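Local coordinates for 199aa long hypothetical Trp repressor binding protein (Sulfolobus tokodaii, PDB 2ZKI) that is of unknown function but, as a WrbA-like member of the NADPH-dependent FMN reductase family, probably binds FMN and may reduce quinones, at residues S16-A21 / F112-A116; I37-R41 / V57-V63; L65-R69 / T95-L99; V142-Y146 / G159-A163; E150-T156 / D173-I179. One frame throughout, in Å; residues are numbered along the deposited sequence.

Interaction 1: residues S16-A21 / F112-A116; sequences SIVELA and FFTEA
The first torsion of Phe113 (chi1 62°) sets its CG between the backbone N and the carbonyl carbon and sends the ring toward helix 16-31, while Ile17 extends its longer branch with CG1 opposite the backbone N (chi1 -173°) to meet it. The two side chains cross at about a right angle, Ile17 CD1 resting 3.7 Å from Phe113 CE2. Leu20 CB, at 4.2 Å from Phe113 CD2, and Ala21 CB, at 4.2 Å from Phe113 CZ, extend the patch along the helix, and Leu20 CD1 reaches the Thr114 carbonyl. Trimming Phe113 to an alanine would probably open a gap beneath the helix and deprive Ile17 CD1 and Ala21 CB of their shared support. Helix and strand run roughly antiparallel (150°), the axes of the two segments coming within 8.6 Å. Phe113 also packs on Phe11 and Ala75, and Ile17 on Pro79, while Thr114 turns away to bond Ser78 O and touch helix 125-130; strand 109-115 thus lies between helices packed on opposite sides of the sheet.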
# COMPACT_ATOMS: atom_id res chain seq x y z
N SER A 16 -18.37 -5.60 -16.38
CA SER A 16 -18.45 -4.14 -16.41
C SER A 16 -17.10 -3.45 -16.60
O SER A 16 -17.04 -2.26 -16.94
CB SER A 16 -19.14 -3.61 -15.14
OG SER A 16 -18.49 -4.08 -13.97
N ILE A 17 -16.01 -4.19 -16.38
CA ILE A 17 -14.66 -3.69 -16.60
C ILE A 17 -14.40 -3.43 -18.09
O ILE A 17 -13.64 -2.52 -18.45
CB ILE A 17 -13.58 -4.65 -15.98
CG1 ILE A 17 -12.18 -4.05 -16.05
CG2 ILE A 17 -13.63 -6.04 -16.62
CD1 ILE A 17 -11.83 -3.14 -14.89
N VAL A 18 -15.05 -4.22 -18.94
CA VAL A 18 -14.96 -4.08 -20.40
C VAL A 18 -15.54 -2.74 -20.84
O VAL A 18 -14.92 -2.01 -21.61
CB VAL A 18 -15.67 -5.24 -21.14
CG1 VAL A 18 -15.56 -5.07 -22.65
CG2 VAL A 18 -15.11 -6.59 -20.71
N GLU A 19 -16.73 -2.41 -20.33
CA GLU A 19 -17.38 -1.14 -20.66
C GLU A 19 -16.58 0.05 -20.14
O GLU A 19 -16.53 1.10 -20.78
CB GLU A 19 -18.83 -1.09 -20.14
CG GLU A 19 -19.69 -0.04 -20.86
CD GLU A 19 -21.07 0.15 -20.24
OE1 GLU A 19 -21.54 1.31 -20.18
OE2 GLU A 19 -21.70 -0.86 -19.84
N LEU A 20 -15.93 -0.13 -18.98
CA LEU A 20 -15.01 0.87 -18.44
C LEU A 20 -13.83 1.11 -19.38
O LEU A 20 -13.38 2.25 -19.55
CB LEU A 20 -14.51 0.47 -17.05
CG LEU A 20 -15.43 0.69 -15.85
CD1 LEU A 20 -14.89 -0.04 -14.62
CD2 LEU A 20 -15.63 2.18 -15.55
N ALA A 21 -13.33 0.04 -19.99
CA ALA A 21 -12.21 0.09 -20.92
C ALA A 21 -12.55 0.82 -22.23
O ALA A 21 -11.72 1.54 -22.77
CB ALA A 21 -11.70 -1.31 -21.21
N PHE A 112 -4.62 3.74 -13.80
CA PHE A 112 -5.25 2.50 -13.36
C PHE A 112 -6.75 2.64 -13.12
O PHE A 112 -7.22 3.68 -12.65
CB PHE A 112 -4.58 1.95 -12.10
CG PHE A 112 -3.10 1.71 -12.26
CD1 PHE A 112 -2.18 2.63 -11.75
CD2 PHE A 112 -2.63 0.58 -12.91
CE1 PHE A 112 -0.82 2.41 -11.89
CE2 PHE A 112 -1.27 0.35 -13.05
CZ PHE A 112 -0.36 1.27 -12.54
N PHE A 113 -7.48 1.57 -13.43
CA PHE A 113 -8.91 1.50 -13.19
C PHE A 113 -9.33 0.10 -12.72
O PHE A 113 -8.68 -0.90 -13.05
CB PHE A 113 -9.71 1.94 -14.42
CG PHE A 113 -9.51 1.09 -15.65
CD1 PHE A 113 -8.39 1.26 -16.46
CD2 PHE A 113 -10.46 0.14 -16.02
CE1 PHE A 113 -8.21 0.48 -17.60
CE2 PHE A 113 -10.29 -0.64 -17.16
CZ PHE A 113 -9.16 -0.47 -17.95
N THR A 114 -10.41 0.04 -11.96
CA THR A 114 -10.84 -1.21 -11.34
C THR A 114 -12.36 -1.26 -11.15
O THR A 114 -13.08 -0.35 -11.57
CB THR A 114 -10.08 -1.47 -10.00
OG1 THR A 114 -10.32 -2.81 -9.56
CG2 THR A 114 -10.49 -0.49 -8.91
N GLU A 115 -12.84 -2.33 -10.52
CA GLU A 115 -14.27 -2.56 -10.30
C GLU A 115 -14.44 -3.45 -9.08
O GLU A 115 -13.67 -4.40 -8.88
CB GLU A 115 -14.90 -3.19 -11.54
CG GLU A 115 -16.38 -3.57 -11.43
CD GLU A 115 -16.61 -5.00 -10.92
OE1 GLU A 115 -15.84 -5.91 -11.33
OE2 GLU A 115 -17.55 -5.21 -10.13
N ALA A 116 -15.44 -3.15 -8.26
CA ALA A 116 -15.77 -3.97 -7.09
C ALA A 116 -17.28 -4.03 -6.88
O ALA A 116 -18.00 -3.07 -7.17
CB ALA A 116 -15.08 -3.43 -5.85

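Interaction 2: residues I37-R41 / V57-V63; sequences IRRVR and VKDIPEV
Arg39 curls over the loop carrying Val57 and Ile60. Its CG sits between the backbone N and the carbonyl carbon (chi1 51°), and a second bend at chi2 folds the chain back, bringing Val57 CG1 over a face of the guanidinium, 3.6 Å from Arg39 NH2. Glu62 crosses the same arginine, its CG 3.5 Å from Arg39 NE. The Glu62 carboxylate, carried on an extended chain, stands between two positive groups without bonding either: Glu62 OE1 is 4.5 Å from Arg39 NE and Glu62 OE2 is 4.3 Å from Arg41 NH1, each oxygen well out of the guanidinium plane. Arg38 bends at chi2 and chi3, and its NH2 passes 3.5 Å from Pro61 CG on the way to a bound sulfate ion. Val40 CG1 meets Val63 CG1 on the face covered by helix 87-94, while Ile60 CG2 meets Ile37 CG2 on the face covered by helix 16-31. The backbones share a single bridge, Arg39 N to Pro61 O (3.3 Å) and Val63 N to Arg39 O (2.8 Å). A serine in place of Arg39 would probably uncover Val57 CG1 and leave Glu62 without one of its two nearby positive charges. The arrangement belongs to the edge of a flavodoxin-like parallel sheet: the excursion after outer strand 34-39 returns beside the end of that strand.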
# COMPACT_ATOMS: atom_id res chain seq x y z
N ILE A 37 -7.54 -1.13 -27.78
CA ILE A 37 -8.12 -1.81 -26.62
C ILE A 37 -7.77 -3.30 -26.70
O ILE A 37 -8.14 -3.99 -27.65
CB ILE A 37 -9.65 -1.61 -26.53
CG1 ILE A 37 -9.98 -0.14 -26.28
CG2 ILE A 37 -10.26 -2.49 -25.43
CD1 ILE A 37 -11.44 0.24 -26.53
N ARG A 38 -7.03 -3.78 -25.70
CA ARG A 38 -6.57 -5.16 -25.66
C ARG A 38 -6.89 -5.81 -24.32
O ARG A 38 -6.88 -5.15 -23.28
CB ARG A 38 -5.06 -5.23 -25.90
CG ARG A 38 -4.54 -4.55 -27.18
CD ARG A 38 -4.66 -5.44 -28.40
NE ARG A 38 -5.82 -5.09 -29.22
CZ ARG A 38 -5.77 -4.39 -30.35
NH1 ARG A 38 -4.61 -3.96 -30.83
NH2 ARG A 38 -6.89 -4.13 -31.01
N ARG A 39 -7.16 -7.12 -24.35
CA ARG A 39 -7.35 -7.91 -23.13
C ARG A 39 -6.22 -8.94 -22.95
O ARG A 39 -5.46 -9.20 -23.89
CB ARG A 39 -8.73 -8.58 -23.10
CG ARG A 39 -9.11 -9.37 -24.35
CD ARG A 39 -8.68 -10.83 -24.27
NE ARG A 39 -9.26 -11.63 -25.35
CZ ARG A 39 -10.32 -12.42 -25.23
NH1 ARG A 39 -10.76 -13.10 -26.27
NH2 ARG A 39 -10.94 -12.54 -24.06
N VAL A 40 -6.13 -9.51 -21.75
CA VAL A 40 -5.09 -10.51 -21.46
C VAL A 40 -5.63 -11.94 -21.51
O VAL A 40 -6.83 -12.18 -21.41
CB VAL A 40 -4.39 -10.26 -20.08
CG1 VAL A 40 -3.53 -9.02 -20.13
CG2 VAL A 40 -5.41 -10.19 -18.95
N ARG A 41 -4.70 -12.89 -21.66
CA ARG A 41 -4.99 -14.32 -21.67
C ARG A 41 -5.51 -14.78 -20.31
O ARG A 41 -5.09 -14.27 -19.27
CB ARG A 41 -3.71 -15.08 -22.01
CG ARG A 41 -3.90 -16.46 -22.62
CD ARG A 41 -2.60 -17.24 -22.50
NE ARG A 41 -2.42 -18.22 -23.58
CZ ARG A 41 -1.77 -17.98 -24.71
NH1 ARG A 41 -1.23 -16.79 -24.94
NH2 ARG A 41 -1.67 -18.93 -25.63
N VAL A 57 -16.20 -10.59 -25.01
CA VAL A 57 -14.85 -10.07 -25.24
C VAL A 57 -14.23 -10.59 -26.54
O VAL A 57 -13.06 -10.31 -26.83
CB VAL A 57 -13.91 -10.40 -24.05
CG1 VAL A 57 -12.77 -9.40 -23.96
CG2 VAL A 57 -14.67 -10.41 -22.74
N LYS A 58 -15.01 -11.32 -27.34
CA LYS A 58 -14.49 -11.94 -28.57
C LYS A 58 -14.17 -10.95 -29.69
O LYS A 58 -13.42 -11.27 -30.61
CB LYS A 58 -15.41 -13.07 -29.05
CG LYS A 58 -15.16 -14.39 -28.33
CD LYS A 58 -16.02 -15.52 -28.85
CE LYS A 58 -15.74 -16.80 -28.07
NZ LYS A 58 -16.56 -17.95 -28.54
N ASP A 59 -14.74 -9.75 -29.60
CA ASP A 59 -14.41 -8.67 -30.53
C ASP A 59 -13.09 -7.98 -30.19
O ASP A 59 -12.45 -7.40 -31.06
CB ASP A 59 -15.54 -7.64 -30.56
CG ASP A 59 -16.77 -8.14 -31.29
OD1 ASP A 59 -16.65 -8.52 -32.48
OD2 ASP A 59 -17.87 -8.15 -30.69
N ILE A 60 -12.68 -8.06 -28.92
CA ILE A 60 -11.44 -7.46 -28.45
C ILE A 60 -10.27 -8.45 -28.53
O ILE A 60 -10.29 -9.48 -27.86
CB ILE A 60 -11.58 -6.90 -27.00
CG1 ILE A 60 -12.68 -5.84 -26.94
CG2 ILE A 60 -10.25 -6.32 -26.51
CD1 ILE A 60 -13.31 -5.68 -25.58
N PRO A 61 -9.25 -8.13 -29.35
CA PRO A 61 -8.09 -8.99 -29.54
C PRO A 61 -7.23 -9.11 -28.29
O PRO A 61 -7.29 -8.25 -27.41
CB PRO A 61 -7.29 -8.27 -30.64
CG PRO A 61 -8.26 -7.33 -31.27
CD PRO A 61 -9.15 -6.91 -30.16
N GLU A 62 -6.44 -10.18 -28.20
CA GLU A 62 -5.50 -10.37 -27.10
C GLU A 62 -4.29 -9.46 -27.25
O GLU A 62 -3.86 -9.16 -28.36
CB GLU A 62 -5.05 -11.83 -27.01
CG GLU A 62 -6.05 -12.76 -26.34
CD GLU A 62 -5.49 -14.14 -26.05
OE1 GLU A 62 -6.06 -14.85 -25.19
OE2 GLU A 62 -4.47 -14.52 -26.67
N VAL A 63 -3.76 -9.02 -26.12
CA VAL A 63 -2.59 -8.15 -26.09
C VAL A 63 -1.32 -8.92 -26.46
O VAL A 63 -1.17 -10.08 -26.10
CB VAL A 63 -2.43 -7.45 -24.71
CG1 VAL A 63 -2.17 -8.47 -23.61
CG2 VAL A 63 -1.33 -6.39 -24.75

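Interaction 3: residues L65-R69 / T95-L99; sequences LDDMR and TTAIL. With SO4 (sulfate ion), chain N.
Segments 65-69 and 95-99 advance in much the same sense, with CA atoms 7.3 Å apart at Leu65 and Thr96, just before helix 97-101, and 8.2 Å apart at Arg69 and Leu99. Leu99 and Leu65 do most of the joining, and each divides its two methyl groups. Leu99 CD1 enters between Met68 CB, at 3.6 Å, and Leu65 CD2, whereas Leu99 CD2 lies over one face of the Arg69 guanidinium, 4.0 Å from Arg69 CZ and offset toward its rim. From Leu65, CD2 also meets Thr96 CG2, and CD1 approaches Ile98 CD1 at 4.0 Å, the two side chains crossing at about a right angle. Thr96 turns its methyl group to Leu65 while its hydroxyl bonds Leu93 O and Tyr133 OH. Arg69 leaves its helix on an extended chain (chi2 177°, chi3 176°), which carries the guanidinium past Leu99 to a sulfate probably acquired from the crystallisation liquor. Sulfate O4 lies at the guanidinium edge, in its plane, and accepts from both Arg69 NH1 (2.9 Å) and Arg69 NH2 (2.8 Å). Asp66 OD1 forms a salt bridge with Arg69 NH1 within the helix, and Phe48 of the second subunit packs on Leu65. The contact therefore grades from buried hydrocarbon at Met68 and Leu99 to an ionic margin at Arg69, where one planar cation offers a face to leucine and an edge to an anion.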
# COMPACT_ATOMS: atom_id res chain seq x y z
N LEU A 65 3.19 -8.36 -26.84
CA LEU A 65 4.31 -7.55 -26.34
C LEU A 65 4.67 -6.39 -27.28
O LEU A 65 5.34 -5.45 -26.88
CB LEU A 65 5.53 -8.42 -26.06
CG LEU A 65 5.45 -9.40 -24.87
CD1 LEU A 65 6.56 -10.43 -24.96
CD2 LEU A 65 5.49 -8.67 -23.53
N ASP A 66 4.22 -6.48 -28.54
CA ASP A 66 4.37 -5.38 -29.50
C ASP A 66 3.48 -4.20 -29.13
O ASP A 66 3.85 -3.04 -29.35
CB ASP A 66 4.04 -5.86 -30.92
CG ASP A 66 5.14 -6.73 -31.51
OD1 ASP A 66 6.33 -6.37 -31.40
OD2 ASP A 66 4.80 -7.78 -32.11
N ASP A 67 2.31 -4.50 -28.56
CA ASP A 67 1.35 -3.48 -28.11
C ASP A 67 1.93 -2.56 -27.03
O ASP A 67 1.58 -1.38 -26.96
CB ASP A 67 0.06 -4.14 -27.62
CG ASP A 67 -0.74 -4.79 -28.74
OD1 ASP A 67 -1.42 -5.79 -28.46
OD2 ASP A 67 -0.70 -4.29 -29.88
N MET A 68 2.80 -3.12 -26.19
CA MET A 68 3.46 -2.37 -25.13
C MET A 68 4.54 -1.44 -25.70
O MET A 68 4.75 -0.34 -25.19
CB MET A 68 4.07 -3.32 -24.09
CG MET A 68 3.10 -4.35 -23.52
SD MET A 68 1.84 -3.67 -22.41
CE MET A 68 2.82 -3.29 -20.96
N ARG A 69 5.21 -1.90 -26.76
CA ARG A 69 6.23 -1.10 -27.44
C ARG A 69 5.59 0.04 -28.24
O ARG A 69 6.12 1.14 -28.31
CB ARG A 69 7.06 -1.97 -28.38
CG ARG A 69 7.90 -3.05 -27.70
CD ARG A 69 8.62 -3.89 -28.73
NE ARG A 69 9.50 -4.88 -28.11
CZ ARG A 69 9.20 -6.17 -27.97
NH1 ARG A 69 8.05 -6.65 -28.41
NH2 ARG A 69 10.08 -6.98 -27.39
N THR A 95 5.30 -11.58 -17.71
CA THR A 95 5.95 -11.89 -18.99
C THR A 95 6.66 -10.68 -19.61
O THR A 95 7.45 -10.84 -20.55
CB THR A 95 4.96 -12.49 -20.03
OG1 THR A 95 4.00 -11.50 -20.43
CG2 THR A 95 4.24 -13.70 -19.46
N THR A 96 6.39 -9.48 -19.09
CA THR A 96 7.01 -8.25 -19.60
C THR A 96 8.42 -8.01 -19.05
O THR A 96 8.91 -6.88 -19.04
CB THR A 96 6.12 -7.00 -19.32
OG1 THR A 96 5.95 -6.83 -17.91
CG2 THR A 96 4.76 -7.12 -19.98
N ALA A 97 9.08 -9.09 -18.62
CA ALA A 97 10.42 -9.01 -18.04
C ALA A 97 11.48 -8.51 -19.03
O ALA A 97 12.46 -7.88 -18.62
CB ALA A 97 10.83 -10.36 -17.46
N ILE A 98 11.29 -8.80 -20.31
CA ILE A 98 12.22 -8.33 -21.35
C ILE A 98 12.07 -6.83 -21.59
O ILE A 98 13.06 -6.14 -21.87
CB ILE A 98 12.09 -9.10 -22.69
CG1 ILE A 98 10.63 -9.16 -23.16
CG2 ILE A 98 12.70 -10.50 -22.56
CD1 ILE A 98 10.46 -9.52 -24.63
N LEU A 99 10.84 -6.33 -21.48
CA LEU A 99 10.57 -4.90 -21.62
C LEU A 99 11.17 -4.12 -20.45
O LEU A 99 11.56 -2.96 -20.60
CB LEU A 99 9.07 -4.64 -21.72
CG LEU A 99 8.29 -5.39 -22.81
CD1 LEU A 99 6.79 -5.23 -22.61
CD2 LEU A 99 8.69 -4.96 -24.23
S SO4 N . 8.79 -9.94 -28.91
O1 SO4 N . 8.12 -9.06 -29.87
O2 SO4 N . 8.17 -11.26 -28.95
O3 SO4 N . 10.21 -10.05 -29.27
O4 SO4 N . 8.67 -9.38 -27.57

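Interaction 4: residues V142-Y146 / G159-A163; sequences VPIGY and GPYGA
Pro160 O reaches toward two successive amides of the facing loop. Gly145 N gives the firmer hydrogen bond, 3.1 Å long with an N-H...O angle of 159°, arriving on a lone pair in the carbonyl plane; Ile144 N adds a weak one at 3.4 Å. In the reverse direction, Pro160 CA makes a CA-H...O contact of 3.3 Å with Gly145 O. Within 159-163, Gly159 and Gly162 exchange two weak backbone bonds that fold the segment into a tight bend. The pyrrolidine ring lies alongside Tyr146, pointing the same way, with Pro160 CB 3.9 Å from Tyr146 CE1. Ile144 places CG1 between its backbone N and carbonyl carbon (chi1 48°), directing CD1 into the bend, where it rests 3.7 Å from Gly162 C. Other subunits take up further polar groups: Ile144 O accepts from Tyr106 OH of the third subunit, and Tyr161 OH bonds both His136 NE2 of the third and Thr125 OG1 of the fourth. Such a pair of loops beyond the carboxyl end of outer strand 140-141, buried where subunits converge, is consistent with the tetrameric assembly of WrbA-type flavodoxin-like proteins.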
# COMPACT_ATOMS: atom_id res chain seq x y z
N VAL A 142 -0.41 8.28 -13.37
CA VAL A 142 -1.37 9.36 -13.61
C VAL A 142 -2.70 9.08 -12.88
O VAL A 142 -3.53 8.29 -13.36
CB VAL A 142 -1.62 9.60 -15.12
CG1 VAL A 142 -2.67 10.69 -15.34
CG2 VAL A 142 -0.32 9.97 -15.83
N PRO A 143 -2.90 9.71 -11.71
CA PRO A 143 -4.21 9.68 -11.06
C PRO A 143 -5.16 10.67 -11.72
O PRO A 143 -4.71 11.57 -12.44
CB PRO A 143 -3.90 10.13 -9.63
CG PRO A 143 -2.40 10.26 -9.54
CD PRO A 143 -1.92 10.47 -10.92
N ILE A 144 -6.46 10.51 -11.49
CA ILE A 144 -7.43 11.48 -11.99
C ILE A 144 -7.79 12.55 -10.96
O ILE A 144 -8.17 13.67 -11.33
CB ILE A 144 -8.71 10.82 -12.57
CG1 ILE A 144 -9.28 9.77 -11.61
CG2 ILE A 144 -8.42 10.23 -13.93
CD1 ILE A 144 -10.62 9.23 -12.03
N GLY A 145 -7.65 12.21 -9.68
CA GLY A 145 -7.88 13.15 -8.60
C GLY A 145 -9.31 13.65 -8.57
O GLY A 145 -10.25 12.85 -8.51
N TYR A 146 -9.47 14.97 -8.62
CA TYR A 146 -10.79 15.58 -8.66
C TYR A 146 -10.84 16.66 -9.74
O TYR A 146 -11.19 17.81 -9.47
CB TYR A 146 -11.18 16.14 -7.29
CG TYR A 146 -11.34 15.09 -6.21
CD1 TYR A 146 -10.30 14.79 -5.33
CD2 TYR A 146 -12.54 14.40 -6.06
CE1 TYR A 146 -10.44 13.83 -4.33
CE2 TYR A 146 -12.70 13.43 -5.06
CZ TYR A 146 -11.64 13.16 -4.21
OH TYR A 146 -11.79 12.21 -3.23
N GLY A 159 -13.33 7.67 -8.37
CA GLY A 159 -12.62 8.32 -7.28
C GLY A 159 -11.27 8.84 -7.72
O GLY A 159 -10.91 8.71 -8.89
N PRO A 160 -10.49 9.43 -6.79
CA PRO A 160 -9.21 10.04 -7.12
C PRO A 160 -8.15 9.05 -7.61
O PRO A 160 -7.28 9.42 -8.40
CB PRO A 160 -8.76 10.68 -5.80
CG PRO A 160 -9.51 9.95 -4.74
CD PRO A 160 -10.81 9.55 -5.35
N TYR A 161 -8.25 7.81 -7.15
CA TYR A 161 -7.30 6.76 -7.51
C TYR A 161 -7.50 6.28 -8.95
O TYR A 161 -6.53 5.94 -9.63
CB TYR A 161 -7.40 5.60 -6.52
CG TYR A 161 -7.03 5.98 -5.10
CD1 TYR A 161 -7.99 6.45 -4.21
CD2 TYR A 161 -5.71 5.89 -4.66
CE1 TYR A 161 -7.66 6.80 -2.91
CE2 TYR A 161 -5.36 6.25 -3.36
CZ TYR A 161 -6.34 6.70 -2.49
OH TYR A 161 -6.00 7.05 -1.20
N GLY A 162 -8.75 6.25 -9.39
CA GLY A 162 -9.09 5.86 -10.76
C GLY A 162 -10.57 5.65 -10.98
O GLY A 162 -11.36 5.70 -10.03
N ALA A 163 -10.95 5.42 -12.23
CA ALA A 163 -12.34 5.12 -12.59
C ALA A 163 -12.74 3.73 -12.12
O ALA A 163 -11.98 2.77 -12.27
CB ALA A 163 -12.53 5.25 -14.09

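Interaction 5: residues E150-T156 / D173-I179; sequences ELFQTTT and DEMERKI. With SO4 (sulfate ion), chain L; SO4 (sulfate ion), chain K.
A capping box opens helix 174-195, and its N-cap residue, Asp173, also receives Thr156 from the segment that follows helix 150-153. Thr156 OG1 donates to Asp173 OD1 at 3.1 Å, on the syn side and 26° out of the carboxylate plane. The other oxygen, Asp173 OD2, takes Glu176 N (3.3 Å), and Asp173 N donates in turn to Glu176 OE1 (3.2 Å); the Glu176 carboxylate is further held by His165 ND1 and Leu166 N. In the same first turn, Met175 bends at chi2 (-80°) and crosses the side chains of Glu150 and Gln153 at about a right angle, its SD 3.9 Å from Glu150 CG. Deeper still, Ile179 spreads two branches, CG2 lying 3.8 Å from Leu151 CD2 and CD1 3.9 Å from Thr154 CG2. Thr154 OG1 bonds Gly157 O and accepts weakly from Thr156 N. At the helix start, Glu174 N donates to a sulfate oxygen, O4, at 2.9 Å, and the Arg177 guanidinium lies between this sulfate and a second one. Asp173 thus serves cap and cross-link together, and its negative charge, like that of the sulfate, would probably be favoured by the positive end of the helix dipole.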
# COMPACT_ATOMS: atom_id res chain seq x y z
N GLU A 150 -17.84 15.78 -11.33
CA GLU A 150 -18.50 14.48 -11.14
C GLU A 150 -17.78 13.59 -10.12
O GLU A 150 -18.40 12.70 -9.52
CB GLU A 150 -18.64 13.74 -12.48
CG GLU A 150 -19.81 14.20 -13.35
CD GLU A 150 -19.60 15.57 -14.01
OE1 GLU A 150 -20.60 16.15 -14.49
OE2 GLU A 150 -18.45 16.06 -14.05
N LEU A 151 -16.48 13.82 -9.94
CA LEU A 151 -15.66 13.05 -8.99
C LEU A 151 -15.98 13.39 -7.53
O LEU A 151 -15.80 12.55 -6.64
CB LEU A 151 -14.17 13.24 -9.28
CG LEU A 151 -13.60 12.39 -10.42
CD1 LEU A 151 -12.33 13.00 -10.98
CD2 LEU A 151 -13.36 10.95 -9.98
N PHE A 152 -16.44 14.61 -7.30
CA PHE A 152 -16.99 15.00 -6.00
C PHE A 152 -18.39 14.40 -5.82
O PHE A 152 -18.73 13.92 -4.74
CB PHE A 152 -17.09 16.53 -5.88
CG PHE A 152 -15.76 17.24 -5.91
CD1 PHE A 152 -14.98 17.34 -4.76
CD2 PHE A 152 -15.31 17.86 -7.07
CE1 PHE A 152 -13.76 18.02 -4.77
CE2 PHE A 152 -14.09 18.54 -7.10
CZ PHE A 152 -13.32 18.62 -5.94
N GLN A 153 -19.17 14.42 -6.90
CA GLN A 153 -20.60 14.10 -6.87
C GLN A 153 -20.93 12.61 -6.77
O GLN A 153 -21.90 12.23 -6.12
CB GLN A 153 -21.30 14.68 -8.09
CG GLN A 153 -21.38 16.20 -8.11
CD GLN A 153 -21.89 16.76 -9.44
OE1 GLN A 153 -22.12 16.02 -10.40
NE2 GLN A 153 -22.07 18.07 -9.49
N THR A 154 -20.13 11.78 -7.44
CA THR A 154 -20.43 10.35 -7.58
C THR A 154 -20.68 9.65 -6.24
O THR A 154 -19.96 9.87 -5.27
CB THR A 154 -19.34 9.58 -8.39
OG1 THR A 154 -19.69 8.20 -8.49
CG2 THR A 154 -17.96 9.71 -7.74
N THR A 155 -21.74 8.85 -6.21
CA THR A 155 -22.09 8.05 -5.04
C THR A 155 -21.95 6.56 -5.37
O THR A 155 -22.11 5.70 -4.49
CB THR A 155 -23.53 8.33 -4.54
OG1 THR A 155 -24.47 7.97 -5.56
CG2 THR A 155 -23.70 9.81 -4.19
N THR A 156 -21.65 6.27 -6.63
CA THR A 156 -21.53 4.90 -7.11
C THR A 156 -20.06 4.51 -7.31
O THR A 156 -19.40 4.09 -6.37
CB THR A 156 -22.36 4.66 -8.39
OG1 THR A 156 -22.16 5.75 -9.30
CG2 THR A 156 -23.84 4.54 -8.05
N ASP A 173 -23.43 3.60 -15.02
CA ASP A 173 -24.29 4.79 -14.92
C ASP A 173 -23.60 6.04 -15.48
O ASP A 173 -22.41 6.01 -15.79
CB ASP A 173 -24.78 5.01 -13.48
CG ASP A 173 -23.64 5.15 -12.48
OD1 ASP A 173 -23.45 4.21 -11.68
OD2 ASP A 173 -22.95 6.19 -12.49
N GLU A 174 -24.36 7.13 -15.61
CA GLU A 174 -23.88 8.36 -16.24
C GLU A 174 -22.60 8.91 -15.59
O GLU A 174 -21.66 9.28 -16.30
CB GLU A 174 -24.97 9.44 -16.22
CG GLU A 174 -24.65 10.68 -17.06
CD GLU A 174 -25.46 11.90 -16.65
OE1 GLU A 174 -25.74 12.75 -17.52
OE2 GLU A 174 -25.82 12.01 -15.45
N MET A 175 -22.58 8.96 -14.26
CA MET A 175 -21.43 9.45 -13.49
C MET A 175 -20.15 8.70 -13.84
O MET A 175 -19.10 9.31 -14.02
CB MET A 175 -21.71 9.32 -11.99
CG MET A 175 -22.74 10.29 -11.45
SD MET A 175 -22.06 11.93 -11.17
CE MET A 175 -23.56 12.90 -11.06
N GLU A 176 -20.26 7.38 -13.95
CA GLU A 176 -19.11 6.51 -14.18
C GLU A 176 -18.50 6.66 -15.57
O GLU A 176 -17.27 6.65 -15.71
CB GLU A 176 -19.50 5.05 -13.91
CG GLU A 176 -19.88 4.78 -12.45
CD GLU A 176 -20.42 3.38 -12.23
OE1 GLU A 176 -20.91 2.75 -13.19
OE2 GLU A 176 -20.37 2.90 -11.07
N ARG A 177 -19.35 6.81 -16.58
CA ARG A 177 -18.90 7.00 -17.97
C ARG A 177 -18.17 8.33 -18.13
O ARG A 177 -17.18 8.41 -18.86
CB ARG A 177 -20.08 6.94 -18.95
CG ARG A 177 -20.93 5.68 -18.88
CD ARG A 177 -21.91 5.64 -20.04
NE ARG A 177 -23.24 5.26 -19.59
CZ ARG A 177 -24.24 6.11 -19.39
NH1 ARG A 177 -24.06 7.41 -19.59
NH2 ARG A 177 -25.43 5.67 -18.98
N LYS A 178 -18.69 9.37 -17.47
CA LYS A 178 -18.08 10.70 -17.46
C LYS A 178 -16.69 10.65 -16.84
O LYS A 178 -15.76 11.30 -17.33
CB LYS A 178 -18.95 11.68 -16.68
CG LYS A 178 -20.21 12.15 -17.38
CD LYS A 178 -19.99 13.47 -18.12
CE LYS A 178 -21.27 14.31 -18.21
NZ LYS A 178 -22.37 13.63 -18.96
N ILE A 179 -16.56 9.87 -15.76
CA ILE A 179 -15.30 9.73 -15.03
C ILE A 179 -14.29 8.87 -15.80
O ILE A 179 -13.09 9.16 -15.80
CB ILE A 179 -15.54 9.17 -13.60
CG1 ILE A 179 -16.24 10.22 -12.74
CG2 ILE A 179 -14.23 8.73 -12.95
CD1 ILE A 179 -16.90 9.67 -11.49
S SO4 L . -27.82 6.35 -16.27
O1 SO4 L . -27.78 7.37 -17.31
O2 SO4 L . -29.22 6.04 -15.96
O3 SO4 L . -27.16 5.15 -16.74
O4 SO4 L . -27.15 6.85 -15.07
S SO4 K . -23.04 9.77 -21.69
O1 SO4 K . -22.96 10.52 -22.94
O2 SO4 K . -24.43 9.37 -21.47
O3 SO4 K . -22.20 8.59 -21.76
O4 SO4 K . -22.60 10.62 -20.58

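Interaction 1 is the buried centre of the set, mostly hydrocarbon between helix 16-31 and strand 109-115. Interaction 2 reaches the same sheet at its outer strand and touches interaction 1 through Val18 and Ile60, but combines backbone bonds with arginines as it nears the surface. Interaction 3 continues outward: apolar inside, ionic at its rim, and in contact with interaction 2 through Arg38 and Asp67. Interactions 4 and 5 lie across the chain's centre from interaction 3 and meet at Leu151 and Tyr146. Interaction 4, though lacking regular structure, is buried among subunits and relies on carbonyls and amides; interaction 5 is more peripheral and uses carboxylates at a helix start.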